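Local coordinates for protein sortase B (Streptococcus pyogenes, PDB 3PSQ) that is a class B sortase involved in pilus assembly, probably acting as a transpeptidase through an acyl-thioester intermediate, at residues A[38-50]-A[102-114]. Numbering follows the deposited sequence.
Sequences AWLTVKGTHIDYP and MFGELPNFRKKSF. With EDO (1,2-ethanediol), chain C.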
loop_
_atom_site.group_PDB
_atom_site.type_symbol
_atom_site.label_atom_id
_atom_site.label_comp_id
_atom_site.label_asym_id
_atom_site.label_seq_id
_atom_site.Cartn_x
_atom_site.Cartn_y
_atom_site.Cartn_z
ATOM N N ALA A 38 -8.888 -5.298 -6.206
ATOM C CA ALA A 38 -7.821 -4.748 -7.042
ATOM C C ALA A 38 -6.670 -5.740 -7.256
ATOM O O ALA A 38 -6.579 -6.752 -6.581
ATOM C CB ALA A 38 -7.285 -3.452 -6.465
ATOM N N TRP A 39 -5.784 -5.417 -8.197
ATOM C CA TRP A 39 -4.555 -6.161 -8.388
ATOM C C TRP A 39 -3.439 -5.167 -8.276
ATOM O O TRP A 39 -3.527 -4.063 -8.826
ATOM C CB TRP A 39 -4.524 -6.856 -9.760
ATOM C CG TRP A 39 -3.435 -7.912 -9.863
ATOM C CD1 TRP A 39 -2.110 -7.705 -10.127
ATOM C CD2 TRP A 39 -3.589 -9.330 -9.692
ATOM N NE1 TRP A 39 -1.429 -8.911 -10.114
ATOM C CE2 TRP A 39 -2.325 -9.916 -9.863
ATOM C CE3 TRP A 39 -4.686 -10.161 -9.413
ATOM C CZ2 TRP A 39 -2.124 -11.290 -9.757
ATOM C CZ3 TRP A 39 -4.487 -11.511 -9.288
ATOM C CH2 TRP A 39 -3.217 -12.067 -9.464
ATOM N N LEU A 40 -2.377 -5.553 -7.575
ATOM C CA LEU A 40 -1.223 -4.694 -7.361
ATOM C C LEU A 40 0.054 -5.309 -7.946
ATOM O O LEU A 40 0.355 -6.481 -7.715
ATOM C CB LEU A 40 -1.041 -4.459 -5.866
ATOM C CG LEU A 40 0.237 -3.793 -5.384
ATOM C CD1 LEU A 40 0.244 -2.291 -5.683
ATOM C CD2 LEU A 40 0.446 -4.030 -3.864
ATOM N N THR A 41 0.810 -4.506 -8.678
ATOM C CA THR A 41 2.061 -4.927 -9.278
ATOM C C THR A 41 3.131 -3.895 -8.962
ATOM O O THR A 41 2.909 -2.700 -9.106
ATOM C CB THR A 41 1.901 -5.145 -10.796
ATOM O OG1 THR A 41 0.928 -6.182 -11.017
ATOM C CG2 THR A 41 3.203 -5.615 -11.416
ATOM N N VAL A 42 4.273 -4.342 -8.447
ATOM C CA VAL A 42 5.387 -3.428 -8.217
ATOM C C VAL A 42 6.593 -4.022 -8.929
ATOM O O VAL A 42 7.214 -4.968 -8.447
ATOM C CB VAL A 42 5.732 -3.219 -6.721
ATOM C CG1 VAL A 42 6.884 -2.177 -6.565
ATOM C CG2 VAL A 42 4.500 -2.805 -5.927
ATOM N N LYS A 43 6.879 -3.488 -10.117
ATOM C CA LYS A 43 8.071 -3.844 -10.908
ATOM C C LYS A 43 9.328 -3.737 -10.085
ATOM O O LYS A 43 9.545 -2.746 -9.377
ATOM C CB LYS A 43 8.190 -2.911 -12.145
ATOM C CG LYS A 43 7.609 -3.473 -13.457
ATOM C CD LYS A 43 7.598 -2.385 -14.610
ATOM C CE LYS A 43 8.974 -2.192 -15.327
ATOM N NZ LYS A 43 8.976 -1.013 -16.324
ATOM N N GLY A 44 10.180 -4.751 -10.206
ATOM C CA GLY A 44 11.430 -4.769 -9.452
ATOM C C GLY A 44 11.267 -5.624 -8.197
ATOM O O GLY A 44 12.206 -5.782 -7.411
ATOM N N THR A 45 10.073 -6.178 -8.017
ATOM C CA THR A 45 9.803 -7.051 -6.883
ATOM C C THR A 45 8.931 -8.145 -7.423
ATOM O O THR A 45 8.462 -8.072 -8.578
ATOM C CB THR A 45 8.966 -6.348 -5.786
ATOM O OG1 THR A 45 7.620 -6.153 -6.256
ATOM C CG2 THR A 45 9.593 -5.021 -5.332
ATOM N N HIS A 46 8.663 -9.136 -6.576
ATOM C CA HIS A 46 7.662 -10.103 -6.913
ATOM C C HIS A 46 6.290 -9.717 -6.356
ATOM O O HIS A 46 5.389 -10.546 -6.328
ATOM C CB HIS A 46 8.082 -11.559 -6.538
ATOM C CG HIS A 46 8.355 -11.781 -5.081
ATOM N ND1 HIS A 46 7.375 -11.686 -4.109
ATOM C CD2 HIS A 46 9.486 -12.162 -4.439
ATOM C CE1 HIS A 46 7.907 -11.941 -2.928
ATOM N NE2 HIS A 46 9.179 -12.266 -3.106
ATOM N N ILE A 47 6.100 -8.456 -5.978
ATOM C CA ILE A 47 4.762 -8.005 -5.591
ATOM C C ILE A 47 3.859 -7.924 -6.809
ATOM O O ILE A 47 4.045 -7.100 -7.680
ATOM C CB ILE A 47 4.787 -6.659 -4.838
ATOM C CG1 ILE A 47 5.641 -6.800 -3.587
ATOM C CG2 ILE A 47 3.368 -6.161 -4.606
ATOM C CD1 ILE A 47 6.130 -5.515 -3.003
ATOM N N ASP A 48 2.893 -8.826 -6.863
ATOM C CA ASP A 48 2.065 -9.005 -8.039
ATOM C C ASP A 48 0.871 -9.782 -7.499
ATOM O O ASP A 48 0.808 -10.995 -7.610
ATOM C CB ASP A 48 2.856 -9.819 -9.071
ATOM C CG ASP A 48 2.138 -9.970 -10.405
ATOM O OD1 ASP A 48 1.175 -9.211 -10.697
ATOM O OD2 ASP A 48 2.578 -10.874 -11.147
ATOM N N TYR A 49 -0.068 -9.081 -6.884
ATOM C CA TYR A 49 -1.047 -9.780 -6.060
ATOM C C TYR A 49 -2.426 -9.215 -6.165
ATOM O O TYR A 49 -2.583 -7.996 -6.309
ATOM C CB TYR A 49 -0.680 -9.707 -4.569
ATOM C CG TYR A 49 0.731 -10.048 -4.195
ATOM C CD1 TYR A 49 1.386 -11.213 -4.680
ATOM C CD2 TYR A 49 1.408 -9.227 -3.315
ATOM C CE1 TYR A 49 2.721 -11.486 -4.243
ATOM C CE2 TYR A 49 2.681 -9.479 -2.917
ATOM C CZ TYR A 49 3.338 -10.589 -3.354
ATOM O OH TYR A 49 4.652 -10.695 -2.868
ATOM N N PRO A 50 -3.437 -10.089 -5.991
ATOM C CA PRO A 50 -4.789 -9.607 -5.775
ATOM C C PRO A 50 -4.879 -8.921 -4.402
ATOM O O PRO A 50 -4.123 -9.273 -3.484
ATOM C CB PRO A 50 -5.626 -10.889 -5.807
ATOM C CG PRO A 50 -4.624 -12.002 -5.275
ATOM C CD PRO A 50 -3.303 -11.564 -5.818
ATOM N N MET A 102 4.516 -11.548 1.857
ATOM C CA MET A 102 4.208 -10.915 0.583
ATOM C C MET A 102 4.933 -9.596 0.300
ATOM O O MET A 102 5.241 -9.296 -0.858
ATOM C CB MET A 102 2.695 -10.768 0.410
ATOM C CG MET A 102 1.960 -12.092 0.532
ATOM S SD MET A 102 0.170 -11.917 0.746
ATOM C CE MET A 102 -0.290 -11.351 -0.894
ATOM N N PHE A 103 5.217 -8.838 1.353
ATOM C CA PHE A 103 5.854 -7.529 1.265
ATOM C C PHE A 103 7.274 -7.570 1.811
ATOM O O PHE A 103 7.753 -6.567 2.323
ATOM C CB PHE A 103 5.051 -6.478 2.084
ATOM C CG PHE A 103 3.849 -5.835 1.338
ATOM C CD1 PHE A 103 3.616 -6.051 0.003
ATOM C CD2 PHE A 103 2.994 -4.939 2.012
ATOM C CE1 PHE A 103 2.514 -5.406 -0.682
ATOM C CE2 PHE A 103 1.887 -4.326 1.366
ATOM C CZ PHE A 103 1.665 -4.554 0.011
ATOM N N GLY A 104 7.936 -8.727 1.769
ATOM C CA GLY A 104 9.298 -8.812 2.292
ATOM C C GLY A 104 10.291 -7.949 1.515
ATOM O O GLY A 104 11.356 -7.630 2.024
ATOM N N GLU A 105 9.980 -7.603 0.261
ATOM C CA GLU A 105 10.909 -6.765 -0.525
ATOM C C GLU A 105 10.790 -5.255 -0.313
ATOM O O GLU A 105 11.664 -4.499 -0.766
ATOM C CB GLU A 105 10.740 -7.045 -2.008
ATOM C CG GLU A 105 11.130 -8.471 -2.409
ATOM C CD GLU A 105 10.483 -8.885 -3.702
ATOM O OE1 GLU A 105 9.263 -9.039 -3.743
ATOM O OE2 GLU A 105 11.181 -9.066 -4.707
ATOM N N LEU A 106 9.739 -4.788 0.374
ATOM C CA LEU A 106 9.550 -3.325 0.533
ATOM C C LEU A 106 10.818 -2.609 1.051
ATOM O O LEU A 106 11.121 -1.508 0.597
ATOM C CB LEU A 106 8.313 -2.971 1.372
ATOM C CG LEU A 106 6.928 -3.175 0.745
ATOM C CD1 LEU A 106 5.814 -2.603 1.624
ATOM C CD2 LEU A 106 6.858 -2.602 -0.676
ATOM N N PRO A 107 11.548 -3.223 1.998
ATOM C CA PRO A 107 12.725 -2.535 2.514
ATOM C C PRO A 107 13.846 -2.308 1.467
ATOM O O PRO A 107 14.817 -1.615 1.762
ATOM C CB PRO A 107 13.226 -3.456 3.643
ATOM C CG PRO A 107 12.073 -4.253 4.015
ATOM C CD PRO A 107 11.223 -4.423 2.784
ATOM N N ASN A 108 13.730 -2.906 0.289
ATOM C CA ASN A 108 14.696 -2.587 -0.777
ATOM C C ASN A 108 14.613 -1.112 -1.146
ATOM O O ASN A 108 15.576 -0.538 -1.622
ATOM C CB ASN A 108 14.469 -3.450 -2.027
ATOM C CG ASN A 108 14.786 -4.925 -1.773
ATOM O OD1 ASN A 108 15.514 -5.247 -0.842
ATOM N ND2 ASN A 108 14.222 -5.814 -2.583
ATOM N N PHE A 109 13.454 -0.500 -0.916
ATOM C CA PHE A 109 13.274 0.912 -1.215
ATOM C C PHE A 109 14.052 1.848 -0.301
ATOM O O PHE A 109 14.088 3.053 -0.533
ATOM C CB PHE A 109 11.797 1.266 -1.234
ATOM C CG PHE A 109 11.082 0.751 -2.442
ATOM C CD1 PHE A 109 11.195 1.405 -3.662
ATOM C CD2 PHE A 109 10.314 -0.390 -2.374
ATOM C CE1 PHE A 109 10.529 0.921 -4.806
ATOM C CE2 PHE A 109 9.658 -0.859 -3.484
ATOM C CZ PHE A 109 9.755 -0.198 -4.712
ATOM N N ARG A 110 14.664 1.288 0.742
ATOM C CA ARG A 110 15.570 2.027 1.616
ATOM C C ARG A 110 16.902 2.269 0.910
ATOM O O ARG A 110 17.643 3.185 1.280
ATOM C CB ARG A 110 15.824 1.262 2.922
ATOM C CG ARG A 110 14.561 0.996 3.781
ATOM C CD ARG A 110 14.827 0.043 4.980
ATOM N NE ARG A 110 15.588 0.770 5.978
ATOM C CZ ARG A 110 15.048 1.413 7.012
ATOM N NH1 ARG A 110 13.736 1.369 7.229
ATOM N NH2 ARG A 110 15.822 2.094 7.845
ATOM N N LYS A 111 17.222 1.433 -0.075
ATOM C CA LYS A 111 18.508 1.506 -0.765
ATOM C C LYS A 111 18.460 2.543 -1.885
ATOM O O LYS A 111 17.578 2.490 -2.767
ATOM C CB LYS A 111 18.899 0.142 -1.345
ATOM C CG LYS A 111 19.100 -0.988 -0.333
ATOM C CD LYS A 111 19.012 -2.352 -1.099
ATOM C CE LYS A 111 19.360 -3.605 -0.254
ATOM N NZ LYS A 111 20.069 -4.658 -1.119
ATOM N N LYS A 112 19.415 3.476 -1.859
ATOM C CA LYS A 112 19.477 4.557 -2.869
ATOM C C LYS A 112 19.363 4.054 -4.302
ATOM O O LYS A 112 18.469 4.460 -5.038
ATOM C CB LYS A 112 20.754 5.407 -2.721
ATOM C CG LYS A 112 20.746 6.680 -3.587
ATOM C CD LYS A 112 22.024 7.512 -3.383
ATOM C CE LYS A 112 22.002 8.796 -4.252
ATOM N NZ LYS A 112 23.353 9.471 -4.381
ATOM N N SER A 113 20.256 3.156 -4.694
ATOM C CA SER A 113 20.253 2.634 -6.053
ATOM C C SER A 113 18.921 1.962 -6.409
ATOM O O SER A 113 18.390 2.162 -7.518
ATOM C CB SER A 113 21.424 1.663 -6.257
ATOM O OG SER A 113 21.237 0.877 -7.425
ATOM N N PHE A 114 18.370 1.163 -5.487
ATOM C CA PHE A 114 17.071 0.512 -5.723
ATOM C C PHE A 114 15.928 1.538 -5.858
ATOM O O PHE A 114 15.099 1.449 -6.746
ATOM C CB PHE A 114 16.751 -0.516 -4.616
ATOM C CG PHE A 114 15.556 -1.396 -4.931
ATOM C CD1 PHE A 114 15.733 -2.643 -5.518
ATOM C CD2 PHE A 114 14.254 -0.962 -4.662
ATOM C CE1 PHE A 114 14.656 -3.442 -5.827
ATOM C CE2 PHE A 114 13.154 -1.767 -4.973
ATOM C CZ PHE A 114 13.361 -2.999 -5.565
HETATM C C1 EDO C . 22.667 3.153 -0.485
HETATM O O1 EDO C . 21.485 3.394 0.296
HETATM C C2 EDO C . 22.516 1.915 -1.386
HETATM O O2 EDO C . 22.326 2.330 -2.752
#
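The Glu105 carboxylate takes the backbone N-H of His46, the first of two polar anchors between the hairpin of residues 38-50 and segment 102-114: OE1 lies 2.9 Å from His46 N at an N-H...O angle of 152°, using its syn lone pair, and OE2 adds a weak second bond. The same OE1 sits over the centre of the His46 imidazole, 3.0 Å above its plane. His46 CG lies between the backbone N and carbonyl carbon (chi1 60°), which folds the ring over the carboxylate; its ND1 donates in plane to Tyr49 OH at 3.2 Å. That hydroxyl makes the second anchor, donating to Met102 O (2.5 Å) on an in-plane lone pair.

One face of the Tyr49 ring is covered by Ile47 CA. Over the other, in the Met102 conformer described, stands CE, 3.9 Å from the ring centroid and 21° off the normal, a CH-pi contact brought about by the bend at chi3; a second conformer may place the methyl differently.

Apolar contacts continue along the hairpin: Ile47 CD1 reaches Leu106 CD2 at 3.8 Å, Leu40 CD2 meets the edge of the Phe103 ring, and Val42 CG1 that of Phe109.

At the turn, Thr45 OG1 donates to Val42 O and accepts from Ile47 N, an ST turn bracing the loop that Glu105 grips.

The connection 103-111, between helices 96-102 and 112-117, lies against the loop between antiparallel strands 36-41 and 48-53 of the sortase sheet; Leu40 and Val42 also touch strand 120-125, and Phe109 packs on strand 130-142.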